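Local coordinates for protein heat-inducible transcription repressor HrcA (Thermotoga maritima, PDB 1STZ) that probably represses the class I heat-shock operons grpE-dnaK-dnaJ and groELS by binding DNA, so preventing their induction by heat, at residues R20-C25 / R56-K61; G66-P71 / A75-T80; L148-I153 / F193-R198; T174-Q179 / E221-E226. One frame throughout, in Å; residues are numbered along the deposited sequence.

Contact 1: R20-C25 / R56-K61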
loop_
_atom_site.group_PDB
_atom_site.type_symbol
_atom_site.label_atom_id
_atom_site.label_comp_id
_atom_site.label_asym_id
_atom_site.label_seq_id
_atom_site.Cartn_x
_atom_site.Cartn_y
_atom_site.Cartn_z
ATOM N N ARG A 20 25.503 -28.202 11.093
ATOM C CA ARG A 20 24.841 -27.368 10.095
ATOM C C ARG A 20 23.789 -26.490 10.774
ATOM O O ARG A 20 23.711 -25.306 10.511
ATOM C CB ARG A 20 24.191 -28.233 9.006
ATOM C CG ARG A 20 25.133 -28.667 7.877
ATOM C CD ARG A 20 24.439 -29.417 6.741
ATOM N NE ARG A 20 25.265 -30.532 6.251
ATOM C CZ ARG A 20 26.332 -30.396 5.451
ATOM N NH1 ARG A 20 26.709 -29.195 5.016
ATOM N NH2 ARG A 20 27.023 -31.469 5.077
ATOM N N LYS A 21 22.995 -27.079 11.661
ATOM C CA LYS A 21 21.976 -26.339 12.389
ATOM C C LYS A 21 22.616 -25.321 13.319
ATOM O O LYS A 21 22.138 -24.206 13.414
ATOM C CB LYS A 21 21.069 -27.285 13.164
ATOM C CG LYS A 21 20.297 -28.260 12.264
ATOM C CD LYS A 21 18.778 -28.176 12.458
ATOM C CE LYS A 21 18.282 -29.014 13.639
ATOM N NZ LYS A 21 16.834 -29.388 13.516
ATOM N N VAL A 22 23.718 -25.682 13.966
ATOM C CA VAL A 22 24.420 -24.750 14.846
ATOM C C VAL A 22 24.937 -23.529 14.057
ATOM O O VAL A 22 24.854 -22.394 14.523
ATOM C CB VAL A 22 25.602 -25.433 15.577
ATOM C CG1 VAL A 22 26.419 -24.411 16.351
ATOM C CG2 VAL A 22 25.100 -26.525 16.520
ATOM N N LEU A 23 25.458 -23.765 12.862
ATOM C CA LEU A 23 25.978 -22.683 12.039
ATOM C C LEU A 23 24.826 -21.787 11.604
ATOM O O LEU A 23 24.932 -20.568 11.608
ATOM C CB LEU A 23 26.683 -23.250 10.810
ATOM C CG LEU A 23 27.798 -22.436 10.147
ATOM C CD1 LEU A 23 27.881 -22.722 8.653
ATOM C CD2 LEU A 23 27.762 -20.957 10.414
ATOM N N TYR A 24 23.722 -22.422 11.237
ATOM C CA TYR A 24 22.529 -21.717 10.813
ATOM C C TYR A 24 22.009 -20.799 11.926
ATOM O O TYR A 24 21.694 -19.636 11.680
ATOM C CB TYR A 24 21.470 -22.741 10.416
ATOM C CG TYR A 24 20.230 -22.143 9.855
ATOM C CD1 TYR A 24 19.077 -22.064 10.611
ATOM C CD2 TYR A 24 20.209 -21.654 8.560
ATOM C CE1 TYR A 24 17.930 -21.527 10.091
ATOM C CE2 TYR A 24 19.070 -21.112 8.032
ATOM C CZ TYR A 24 17.938 -21.049 8.804
ATOM O OH TYR A 24 16.819 -20.493 8.276
ATOM N N CYS A 25 21.957 -21.305 13.158
ATOM C CA CYS A 25 21.435 -20.507 14.270
ATOM C C CYS A 25 22.333 -19.316 14.589
ATOM O O CYS A 25 21.829 -18.225 14.831
ATOM C CB CYS A 25 21.214 -21.358 15.520
ATOM S SG CYS A 25 19.678 -22.296 15.419
ATOM N N ARG A 56 30.158 -26.026 21.809
ATOM C CA ARG A 56 31.464 -25.380 21.724
ATOM C C ARG A 56 32.413 -26.165 20.822
ATOM O O ARG A 56 33.199 -25.572 20.084
ATOM C CB ARG A 56 32.095 -25.241 23.108
ATOM C CG ARG A 56 31.442 -24.203 24.009
ATOM C CD ARG A 56 32.087 -24.126 25.399
ATOM N NE ARG A 56 33.534 -23.929 25.272
ATOM C CZ ARG A 56 34.486 -24.619 25.901
ATOM N NH1 ARG A 56 34.195 -25.579 26.775
ATOM N NH2 ARG A 56 35.761 -24.327 25.659
ATOM N N ASN A 57 32.342 -27.495 20.904
ATOM C CA ASN A 57 33.140 -28.381 20.053
ATOM C C ASN A 57 32.756 -28.253 18.585
ATOM O O ASN A 57 33.600 -28.369 17.706
ATOM C CB ASN A 57 32.973 -29.843 20.476
ATOM C CG ASN A 57 33.874 -30.225 21.626
ATOM O OD1 ASN A 57 33.401 -30.560 22.715
ATOM N ND2 ASN A 57 35.180 -30.190 21.392
ATOM N N ASP A 58 31.468 -28.043 18.336
ATOM C CA ASP A 58 30.966 -27.814 16.987
ATOM C C ASP A 58 31.439 -26.462 16.490
ATOM O O ASP A 58 31.772 -26.314 15.321
ATOM C CB ASP A 58 29.437 -27.852 16.961
ATOM C CG ASP A 58 28.883 -29.200 17.332
ATOM O OD1 ASP A 58 29.631 -30.199 17.267
ATOM O OD2 ASP A 58 27.702 -29.355 17.716
ATOM N N MET A 59 31.469 -25.485 17.395
ATOM C CA MET A 59 31.922 -24.136 17.085
ATOM C C MET A 59 33.429 -24.078 16.821
ATOM O O MET A 59 33.894 -23.206 16.083
ATOM C CB MET A 59 31.529 -23.171 18.206
ATOM C CG MET A 59 30.038 -22.796 18.154
ATOM S SD MET A 59 29.407 -21.951 19.596
ATOM C CE MET A 59 29.914 -20.321 19.225
ATOM N N LYS A 60 34.178 -25.007 17.409
ATOM C CA LYS A 60 35.611 -25.136 17.140
ATOM C C LYS A 60 35.800 -25.682 15.721
ATOM O O LYS A 60 36.630 -25.184 14.956
ATOM C CB LYS A 60 36.282 -26.063 18.164
ATOM C CG LYS A 60 37.352 -25.394 19.045
ATOM C CD LYS A 60 36.736 -24.567 20.182
ATOM C CE LYS A 60 36.420 -23.128 19.754
ATOM N NZ LYS A 60 34.946 -22.903 19.530
ATOM N N LYS A 61 35.015 -26.702 15.377
ATOM C CA LYS A 61 35.028 -27.256 14.028
ATOM C C LYS A 61 34.601 -26.222 12.975
ATOM O O LYS A 61 35.167 -26.162 11.891
ATOM C CB LYS A 61 34.132 -28.493 13.957
ATOM C CG LYS A 61 34.159 -29.209 12.610
ATOM C CD LYS A 61 33.464 -30.569 12.694
ATOM C CE LYS A 61 33.822 -31.474 11.522
ATOM N NZ LYS A 61 33.144 -32.803 11.621
#

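Contact 2: G66-P71 / A75-T80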
loop_
_atom_site.group_PDB
_atom_site.type_symbol
_atom_site.label_atom_id
_atom_site.label_comp_id
_atom_site.label_asym_id
_atom_site.label_seq_id
_atom_site.Cartn_x
_atom_site.Cartn_y
_atom_site.Cartn_z
ATOM N N GLY A 66 36.464 -22.416 8.709
ATOM C CA GLY A 66 36.433 -21.041 8.227
ATOM C C GLY A 66 35.062 -20.403 8.114
ATOM O O GLY A 66 34.926 -19.392 7.434
ATOM N N TYR A 67 34.060 -20.986 8.768
ATOM C CA TYR A 67 32.677 -20.501 8.718
ATOM C C TYR A 67 32.411 -19.347 9.677
ATOM O O TYR A 67 31.486 -18.558 9.454
ATOM C CB TYR A 67 31.697 -21.643 9.023
ATOM C CG TYR A 67 31.574 -22.646 7.895
ATOM C CD1 TYR A 67 32.075 -23.938 8.013
ATOM C CD2 TYR A 67 30.976 -22.286 6.697
ATOM C CE1 TYR A 67 31.962 -24.843 6.967
ATOM C CE2 TYR A 67 30.860 -23.186 5.649
ATOM C CZ TYR A 67 31.347 -24.449 5.788
ATOM O OH TYR A 67 31.227 -25.312 4.734
ATOM N N ILE A 68 33.216 -19.266 10.740
ATOM C CA ILE A 68 33.067 -18.257 11.789
ATOM C C ILE A 68 34.424 -17.842 12.352
ATOM O O ILE A 68 35.401 -18.576 12.237
ATOM C CB ILE A 68 32.190 -18.795 12.927
ATOM C CG1 ILE A 68 32.824 -20.031 13.585
ATOM C CG2 ILE A 68 30.788 -19.118 12.427
ATOM C CD1 ILE A 68 32.069 -20.520 14.835
ATOM N N TYR A 69 34.477 -16.676 12.984
ATOM C CA TYR A 69 35.685 -16.224 13.674
ATOM C C TYR A 69 35.397 -15.650 15.058
ATOM O O TYR A 69 34.278 -15.328 15.383
ATOM C CB TYR A 69 36.454 -15.201 12.819
ATOM C CG TYR A 69 35.876 -13.803 12.750
ATOM C CD1 TYR A 69 36.341 -12.795 13.576
ATOM C CD2 TYR A 69 34.887 -13.476 11.816
ATOM C CE1 TYR A 69 35.822 -11.501 13.496
ATOM C CE2 TYR A 69 34.365 -12.186 11.727
ATOM C CZ TYR A 69 34.836 -11.216 12.562
ATOM O OH TYR A 69 34.321 -9.961 12.475
ATOM N N GLN A 70 36.453 -15.503 15.848
ATOM C CA GLN A 70 36.370 -14.961 17.193
ATOM C C GLN A 70 36.937 -13.537 17.197
ATOM O O GLN A 70 38.140 -13.362 17.039
ATOM C CB GLN A 70 37.152 -15.855 18.156
ATOM C CG GLN A 70 37.156 -15.352 19.576
ATOM C CD GLN A 70 38.035 -16.158 20.504
ATOM O OE1 GLN A 70 37.710 -16.302 21.675
ATOM N NE2 GLN A 70 39.156 -16.665 19.996
ATOM N N PRO A 71 36.082 -12.523 17.363
ATOM C CA PRO A 71 36.526 -11.113 17.367
ATOM C C PRO A 71 37.787 -10.799 18.192
ATOM O O PRO A 71 38.844 -10.532 17.597
ATOM C CB PRO A 71 35.303 -10.363 17.907
ATOM C CG PRO A 71 34.165 -11.187 17.510
ATOM C CD PRO A 71 34.619 -12.629 17.516
ATOM N N ALA A 75 33.657 -15.025 24.122
ATOM C CA ALA A 75 33.196 -16.410 23.996
ATOM C C ALA A 75 32.336 -16.593 22.741
ATOM O O ALA A 75 32.196 -17.706 22.237
ATOM C CB ALA A 75 32.419 -16.838 25.258
ATOM N N GLY A 76 31.768 -15.497 22.241
ATOM C CA GLY A 76 30.944 -15.521 21.048
ATOM C C GLY A 76 31.718 -15.517 19.738
ATOM O O GLY A 76 32.907 -15.203 19.690
ATOM N N ARG A 77 31.015 -15.866 18.666
ATOM C CA ARG A 77 31.602 -15.971 17.347
ATOM C C ARG A 77 30.774 -15.189 16.336
ATOM O O ARG A 77 29.614 -14.867 16.574
ATOM C CB ARG A 77 31.713 -17.442 16.945
ATOM C CG ARG A 77 32.601 -18.289 17.891
ATOM C CD ARG A 77 34.049 -17.808 17.935
ATOM N NE ARG A 77 34.974 -18.669 18.672
ATOM C CZ ARG A 77 35.256 -18.560 19.971
ATOM N NH1 ARG A 77 34.652 -17.651 20.732
ATOM N NH2 ARG A 77 36.147 -19.382 20.522
ATOM N N ILE A 78 31.384 -14.886 15.201
ATOM C CA ILE A 78 30.744 -14.079 14.161
ATOM C C ILE A 78 30.924 -14.803 12.828
ATOM O O ILE A 78 32.009 -15.311 12.556
ATOM C CB ILE A 78 31.420 -12.682 14.113
ATOM C CG1 ILE A 78 30.967 -11.839 15.300
ATOM C CG2 ILE A 78 31.098 -11.941 12.817
ATOM C CD1 ILE A 78 31.656 -10.472 15.386
ATOM N N PRO A 79 29.898 -14.860 11.997
ATOM C CA PRO A 79 30.057 -15.500 10.685
ATOM C C PRO A 79 31.093 -14.814 9.787
ATOM O O PRO A 79 31.201 -13.614 9.798
ATOM C CB PRO A 79 28.658 -15.397 10.054
ATOM C CG PRO A 79 27.918 -14.398 10.858
ATOM C CD PRO A 79 28.518 -14.385 12.212
ATOM N N THR A 80 31.867 -15.613 9.064
ATOM C CA THR A 80 32.674 -15.122 7.959
ATOM C C THR A 80 31.818 -14.991 6.732
ATOM O O THR A 80 30.642 -15.321 6.764
ATOM C CB THR A 80 33.822 -16.103 7.677
ATOM O OG1 THR A 80 33.279 -17.344 7.238
ATOM C CG2 THR A 80 34.609 -16.432 8.955
#

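Contact 3: L148-I153 / F193-R198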
loop_
_atom_site.group_PDB
_atom_site.type_symbol
_atom_site.label_atom_id
_atom_site.label_comp_id
_atom_site.label_asym_id
_atom_site.label_seq_id
_atom_site.Cartn_x
_atom_site.Cartn_y
_atom_site.Cartn_z
ATOM N N LEU A 148 8.314 6.406 -31.588
ATOM C CA LEU A 148 7.227 5.905 -32.447
ATOM C C LEU A 148 6.242 7.003 -32.830
ATOM O O LEU A 148 5.552 6.895 -33.838
ATOM C CB LEU A 148 6.465 4.778 -31.739
ATOM C CG LEU A 148 7.311 3.613 -31.215
ATOM C CD1 LEU A 148 6.476 2.660 -30.398
ATOM C CD2 LEU A 148 7.986 2.865 -32.356
ATOM N N ARG A 149 6.172 8.050 -32.007
ATOM C CA ARG A 149 5.228 9.155 -32.215
ATOM C C ARG A 149 5.514 10.331 -31.278
ATOM O O ARG A 149 5.909 10.133 -30.137
ATOM C CB ARG A 149 3.807 8.660 -31.943
ATOM C CG ARG A 149 2.712 9.665 -32.195
ATOM C CD ARG A 149 1.339 9.051 -32.098
ATOM N NE ARG A 149 0.296 10.058 -31.929
ATOM C CZ ARG A 149 -0.863 9.849 -31.317
ATOM N NH1 ARG A 149 -1.137 8.654 -30.800
ATOM N NH2 ARG A 149 -1.747 10.841 -31.209
ATOM N N VAL A 150 5.272 11.549 -31.758
ATOM C CA VAL A 150 5.423 12.757 -30.951
ATOM C C VAL A 150 4.069 13.433 -30.824
ATOM O O VAL A 150 3.449 13.762 -31.824
ATOM C CB VAL A 150 6.408 13.746 -31.582
ATOM C CG1 VAL A 150 6.538 15.007 -30.725
ATOM C CG2 VAL A 150 7.760 13.090 -31.789
ATOM N N MET A 151 3.626 13.645 -29.596
ATOM C CA MET A 151 2.336 14.268 -29.329
ATOM C C MET A 151 2.532 15.675 -28.768
ATOM O O MET A 151 3.328 15.869 -27.844
ATOM C CB MET A 151 1.540 13.427 -28.327
ATOM C CG MET A 151 1.171 12.022 -28.804
ATOM S SD MET A 151 2.089 10.750 -27.924
ATOM C CE MET A 151 3.416 10.645 -28.804
ATOM N N LEU A 152 1.843 16.644 -29.367
ATOM C CA LEU A 152 1.669 17.988 -28.818
ATOM C C LEU A 152 0.184 18.286 -28.638
ATOM O O LEU A 152 -0.470 18.672 -29.589
ATOM C CB LEU A 152 2.219 19.034 -29.771
ATOM C CG LEU A 152 3.709 19.212 -30.001
ATOM C CD1 LEU A 152 3.889 20.411 -30.906
ATOM C CD2 LEU A 152 4.486 19.410 -28.718
ATOM N N ILE A 153 -0.340 18.134 -27.425
ATOM C CA ILE A 153 -1.784 18.284 -27.162
ATOM C C ILE A 153 -2.161 19.617 -26.493
ATOM O O ILE A 153 -1.871 19.817 -25.331
ATOM C CB ILE A 153 -2.238 17.118 -26.263
ATOM C CG1 ILE A 153 -2.008 15.779 -26.977
ATOM C CG2 ILE A 153 -3.694 17.269 -25.875
ATOM C CD1 ILE A 153 -0.851 15.039 -26.465
ATOM N N PHE A 193 7.728 14.190 -38.534
ATOM C CA PHE A 193 8.570 13.992 -39.713
ATOM C C PHE A 193 10.029 13.870 -39.320
ATOM O O PHE A 193 10.738 13.023 -39.843
ATOM C CB PHE A 193 8.442 15.167 -40.686
ATOM C CG PHE A 193 7.090 15.297 -41.323
ATOM C CD1 PHE A 193 6.716 16.498 -41.928
ATOM C CD2 PHE A 193 6.182 14.232 -41.328
ATOM C CE1 PHE A 193 5.477 16.631 -42.518
ATOM C CE2 PHE A 193 4.940 14.366 -41.931
ATOM C CZ PHE A 193 4.591 15.560 -42.526
ATOM N N LEU A 194 10.455 14.719 -38.388
ATOM C CA LEU A 194 11.853 14.810 -37.960
ATOM C C LEU A 194 12.290 13.713 -37.010
ATOM O O LEU A 194 13.453 13.308 -37.020
ATOM C CB LEU A 194 12.089 16.147 -37.260
ATOM C CG LEU A 194 11.966 17.390 -38.138
ATOM C CD1 LEU A 194 11.979 18.646 -37.282
ATOM C CD2 LEU A 194 13.090 17.429 -39.180
ATOM N N LEU A 195 11.369 13.246 -36.173
ATOM C CA LEU A 195 11.725 12.434 -35.020
ATOM C C LEU A 195 11.260 10.994 -35.058
ATOM O O LEU A 195 11.857 10.143 -34.410
ATOM C CB LEU A 195 11.181 13.094 -33.757
ATOM C CG LEU A 195 11.854 14.406 -33.374
ATOM C CD1 LEU A 195 11.187 14.955 -32.153
ATOM C CD2 LEU A 195 13.338 14.202 -33.119
ATOM N N ARG A 196 10.175 10.730 -35.773
ATOM C CA ARG A 196 9.591 9.397 -35.867
ATOM C C ARG A 196 10.529 8.446 -36.597
ATOM O O ARG A 196 10.967 8.745 -37.693
ATOM C CB ARG A 196 8.271 9.499 -36.630
ATOM C CG ARG A 196 7.447 8.250 -36.702
ATOM C CD ARG A 196 6.106 8.493 -37.386
ATOM N NE ARG A 196 5.031 8.749 -36.425
ATOM C CZ ARG A 196 3.788 9.082 -36.765
ATOM N NH1 ARG A 196 3.446 9.220 -38.044
ATOM N NH2 ARG A 196 2.877 9.271 -35.817
ATOM N N GLY A 197 10.839 7.305 -35.993
ATOM C CA GLY A 197 11.807 6.380 -36.568
ATOM C C GLY A 197 13.233 6.612 -36.087
ATOM O O GLY A 197 14.094 5.751 -36.247
ATOM N N ARG A 198 13.480 7.771 -35.483
ATOM C CA ARG A 198 14.783 8.098 -34.916
ATOM C C ARG A 198 14.777 7.701 -33.463
ATOM O O ARG A 198 13.718 7.623 -32.854
ATOM C CB ARG A 198 15.045 9.586 -35.065
ATOM C CG ARG A 198 14.717 10.067 -36.454
ATOM C CD ARG A 198 15.805 10.781 -37.175
ATOM N NE ARG A 198 17.121 10.151 -37.100
ATOM C CZ ARG A 198 18.158 10.585 -37.799
ATOM N NH1 ARG A 198 18.012 11.609 -38.627
ATOM N NH2 ARG A 198 19.339 9.997 -37.693
#

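Contact 4: T174-Q179 / E221-E226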
loop_
_atom_site.group_PDB
_atom_site.type_symbol
_atom_site.label_atom_id
_atom_site.label_comp_id
_atom_site.label_asym_id
_atom_site.label_seq_id
_atom_site.Cartn_x
_atom_site.Cartn_y
_atom_site.Cartn_z
ATOM N N THR A 174 5.411 16.358 -20.408
ATOM C CA THR A 174 5.835 17.683 -19.985
ATOM C C THR A 174 4.804 18.718 -20.361
ATOM O O THR A 174 4.652 19.023 -21.528
ATOM C CB THR A 174 7.161 18.055 -20.665
ATOM O OG1 THR A 174 8.169 17.083 -20.365
ATOM C CG2 THR A 174 7.707 19.367 -20.089
ATOM N N PRO A 175 4.081 19.256 -19.389
ATOM C CA PRO A 175 3.200 20.394 -19.644
ATOM C C PRO A 175 4.034 21.641 -19.927
ATOM O O PRO A 175 5.071 21.811 -19.313
ATOM C CB PRO A 175 2.429 20.542 -18.331
ATOM C CG PRO A 175 2.654 19.310 -17.618
ATOM C CD PRO A 175 4.014 18.819 -17.988
ATOM N N ILE A 176 3.575 22.487 -20.837
ATOM C CA ILE A 176 4.319 23.658 -21.304
ATOM C C ILE A 176 3.405 24.878 -21.266
ATOM O O ILE A 176 2.249 24.784 -21.655
ATOM C CB ILE A 176 4.815 23.427 -22.751
ATOM C CG1 ILE A 176 5.756 22.223 -22.818
ATOM C CG2 ILE A 176 5.539 24.643 -23.280
ATOM C CD1 ILE A 176 5.870 21.654 -24.217
ATOM N N LYS A 177 3.917 26.011 -20.783
ATOM C CA LYS A 177 3.233 27.304 -20.917
ATOM C C LYS A 177 3.287 27.803 -22.351
ATOM O O LYS A 177 4.319 27.728 -23.009
ATOM C CB LYS A 177 3.905 28.379 -20.064
ATOM C CG LYS A 177 3.785 28.208 -18.565
ATOM C CD LYS A 177 4.012 29.544 -17.863
ATOM C CE LYS A 177 3.828 29.425 -16.369
ATOM N NZ LYS A 177 4.349 30.618 -15.655
ATOM N N THR A 178 2.171 28.339 -22.821
ATOM C CA THR A 178 2.147 29.100 -24.062
ATOM C C THR A 178 1.319 30.370 -23.894
ATOM O O THR A 178 0.094 30.303 -23.785
ATOM C CB THR A 178 1.579 28.259 -25.209
ATOM O OG1 THR A 178 2.281 27.019 -25.315
ATOM C CG2 THR A 178 1.835 28.939 -26.533
ATOM N N GLN A 179 1.982 31.524 -23.884
ATOM C CA GLN A 179 1.286 32.822 -23.845
ATOM C C GLN A 179 0.900 33.349 -25.231
ATOM O O GLN A 179 0.132 34.319 -25.332
ATOM C CB GLN A 179 2.129 33.877 -23.112
ATOM C CG GLN A 179 2.615 33.462 -21.705
ATOM C CD GLN A 179 1.486 33.294 -20.685
ATOM O OE1 GLN A 179 1.411 32.266 -20.006
ATOM N NE2 GLN A 179 0.631 34.310 -20.559
ATOM N N GLU A 221 13.953 19.690 -28.122
ATOM C CA GLU A 221 15.244 18.989 -28.084
ATOM C C GLU A 221 15.776 18.886 -26.658
ATOM O O GLU A 221 16.369 17.870 -26.296
ATOM C CB GLU A 221 16.289 19.669 -28.990
ATOM C CG GLU A 221 17.735 19.279 -28.674
ATOM C CD GLU A 221 18.704 19.470 -29.830
ATOM O OE1 GLU A 221 18.612 20.492 -30.550
ATOM O OE2 GLU A 221 19.584 18.589 -29.998
ATOM N N SER A 222 15.585 19.926 -25.848
ATOM C CA SER A 222 16.022 19.876 -24.445
ATOM C C SER A 222 15.140 18.976 -23.573
ATOM O O SER A 222 15.629 18.396 -22.599
ATOM C CB SER A 222 16.111 21.284 -23.843
ATOM O OG SER A 222 14.838 21.904 -23.753
ATOM N N LEU A 223 13.855 18.843 -23.919
ATOM C CA LEU A 223 12.947 17.978 -23.159
ATOM C C LEU A 223 13.226 16.502 -23.421
ATOM O O LEU A 223 13.255 15.706 -22.493
ATOM C CB LEU A 223 11.477 18.287 -23.467
ATOM C CG LEU A 223 10.980 19.665 -23.023
ATOM C CD1 LEU A 223 9.548 19.874 -23.500
ATOM C CD2 LEU A 223 11.093 19.821 -21.498
ATOM N N ILE A 224 13.427 16.148 -24.685
ATOM C CA ILE A 224 13.791 14.786 -25.067
ATOM C C ILE A 224 15.197 14.477 -24.579
ATOM O O ILE A 224 15.452 13.415 -23.997
ATOM C CB ILE A 224 13.716 14.608 -26.598
ATOM C CG1 ILE A 224 12.266 14.705 -27.064
ATOM C CG2 ILE A 224 14.314 13.255 -27.012
ATOM C CD1 ILE A 224 12.108 14.983 -28.512
ATOM N N GLY A 225 16.101 15.424 -24.817
ATOM C CA GLY A 225 17.487 15.301 -24.408
ATOM C C GLY A 225 17.732 15.748 -22.977
ATOM O O GLY A 225 18.858 16.105 -22.636
ATOM N N GLU A 226 16.693 15.726 -22.137
ATOM C CA GLU A 226 16.834 16.073 -20.725
ATOM C C GLU A 226 17.887 15.150 -20.121
ATOM O O GLU A 226 17.886 13.950 -20.391
ATOM C CB GLU A 226 15.486 15.948 -19.978
ATOM C CG GLU A 226 14.938 14.519 -19.831
ATOM C CD GLU A 226 13.463 14.449 -19.393
ATOM O OE1 GLU A 226 12.722 15.451 -19.570
ATOM O OE2 GLU A 226 13.024 13.375 -18.889
#

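Contact 1: R20-C25 / R56-K61
Val22 is the one residue of segment 20-25 that touches segment 56-61, and it does so with both of its methyl groups. In the apolar part, CG1 of Val22 faces CG of Met59 at 4.4 Å, a loose van der Waals approach. CG1 is turned anti to the backbone N (chi1 173°), which leaves CG2 beside that N and directs the two branches at neighbouring residues of the other helix. CG2 takes the mixed contact: it lies 4.0 Å from OD2 of Asp58, and the two side chains cross at about a right angle. The nearest CA atoms, those of Val22 and Asp58, are 7.5 Å apart, so side chains fill the space between the helices, and the two segments bury only 100 Å² between them.

The polar interactions run beside this apolar touch. Asp58 directs its carboxylate back to the start of helix 17-33, where OD2 forms a salt bridge with Arg18 and OD1 a hydrogen bond with Gln19. The buried acid is thus gripped on both oxygens, which would be expected to favour its charged form. Further round helix 52-64, Arg56 O accepts two donors, Lys60 N at 2.9 Å and Lys60 NZ at 3.2 Å, so the lysine folds back on its own helix.

Val22 also packs on Ile55 and Leu62, and Met59 reaches Ser39 of helix 39-45. Three helices followed by a small hairpin are characteristic of a winged helix-turn-helix DNA-binding domain, in which helix 52-64 occupies the position of the recognition helix.

Contact 2: G66-P71 / A75-T80
Tyr69 holds CG between its backbone N and carbonyl carbon (chi1 75°), which swings the ring over Ile78, while Thr80, with OG1 in the equivalent position (chi1 64°), turns its hydroxyl to Gly66. Ile78 CB lies over one face of the tyrosine ring in a CH-pi contact, its CG2 coming within 3.5 Å of Tyr69 CE2; Thr80 CG2 and Pro79 O sit at the ring edge. Beyond the tyrosine, Pro71 CG presses on Ile78 CD1 at 3.4 Å, tighter than ordinary van der Waals contact.

Backbone bonds fix the register. Tyr69 and Ile78 form the antiparallel hydrogen-bonded pair, with Tyr69 N to Ile78 O and Ile78 N to Tyr69 O both 2.9 Å. Ile68 and Pro79 are the neighbouring non-hydrogen-bonded pair. This short hairpin follows helix 52-64 and forms the wing expected of a winged-helix domain; Pro79 and Ile78 seat it on Tyr30 of helix 17-33.

At its base, Thr80 OG1 donates to Gly66 O at 2.6 Å, in the carbonyl plane and on a lone pair, and as N-cap accepts from Gly83 N. Thr80 N meets Tyr67 O at 3.0 Å from 46° above the carbonyl plane. Gly66 closes the preceding helix in a Schellman motif, so one threonine ties the end of that helix to the start of the next.

Across the hairpin Arg77 bends beneath Gln70, whose CG lies over one guanidinium face, with CB of Gln70 3.6 Å from Arg77 NE. Ile68 CD1 crosses the arginine stem, 3.7 Å from Arg77 CB, and Met59 and Lys60 pack on the same side chain.

Contact 3: L148-I153 / F193-R198
Arg196 presents the edge of its guanidinium to Arg149: CG of Arg149 lies in the guanidinium plane, 3.6 Å from Arg196 NH2. The Arg149 guanidinium is turned 66° from that plane and has Met151 CG over one face. The two arginines lie side by side and point the same way, but their charged ends are offset, with Arg149 NE 4.7 Å from Arg196 NH2. Arg149 NH1 finds its partner elsewhere, in Val155 O of the second subunit.

Leu148 O approaches the Arg196 group obliquely. NE donates to it at 3.2 Å with an N-H...O angle of 137°, a bent bond from above the carbonyl plane. The bend of the arginine chain at chi3 (-96°) turns NE toward Leu148 O.

On the buried side Val150 CG2 meets Leu195 CD1 at 3.9 Å, while Val150 also packs on Leu191 and Phe162. The helix ends here in a type II turn from Leu195 to Arg198, closed by Arg198 N to Leu195 O (3.1 Å).

Helix 184-195 thus packs on strand 149-154, an outer strand within this chain of a three-stranded antiparallel sheet, consistent with the inserted dimerization domain of HrcA proteins.

Contact 4: T174-Q179 / E221-E226
Leu223 and Thr174 make the closest approach, Leu223 CD2 lying 3.7 Å from Thr174 CG2. The contact is apolar throughout. Leu223 also sets CD1 3.9 Å from the same threonine methyl and 4.1 Å from CD1 of Ile176, so both leucine methyls lie on Thr174 and CD1 alone extends to Ile176. In both pairs the side chains run at a slant to each other. Thr174 and Ile176 direct their CB atoms toward the helix, whereas Pro175 between them turns its ring away, the two-residue periodicity of an extended strand. The methyl of Thr174 reaches Leu223 because CG2 is anti to the backbone N; the hydroxyl then falls beside that N (chi1 -57°). With CA of Thr174 and CA of Leu223 7.8 Å apart, side chains alone bridge the gap.

Strand 169-177 is an outer strand, within this chain, of the three-stranded antiparallel sheet, and helix 215-224 packs by its last turn on one face of that sheet. Phe162 of the central strand 159-166 lies against Ile176, Leu223 and Ile224, which places the contact in the core between sheet and helices.

The Thr174 hydroxyl has a partner close by in the chain: OG1 is hydrogen-bonded to Lys172 O, and the methyl makes the closest contact with Leu223. At the helix end Gly225 N reaches Glu221 O at 2.9 Å, and Glu226 N to Leu223 O at 3.5 Å is a weak bond.

The second subunit joins at this site: its Leu113 packs on Thr174, Lys177 and Leu223, its Val173 on Pro175, and Pro175 and Lys177 form backbone hydrogen bonds with it.

Overall arrangement
The four contacts fall into two pairs at opposite ends of an elongated chain. Contacts 1 and 2, with centres 10 Å apart, share the winged-helix domain: Met59 CE packs on Arg77 CG at 3.6 Å, and Leu23 CD1 on Tyr67 CD2 at 3.7 Å, so the wing rests directly on the helices of contact 1. Contacts 3 and 4, 14 Å apart, reach the same three-stranded sheet from its two outer strands and join where Leu195 CD1 meets Ile224 CD1 at 3.8 Å; both also touch the second subunit. Between contacts 1 and 3 the centres are 65 Å apart and the nearest atoms about 46 Å, separating the probable DNA-binding end from this subunit interface.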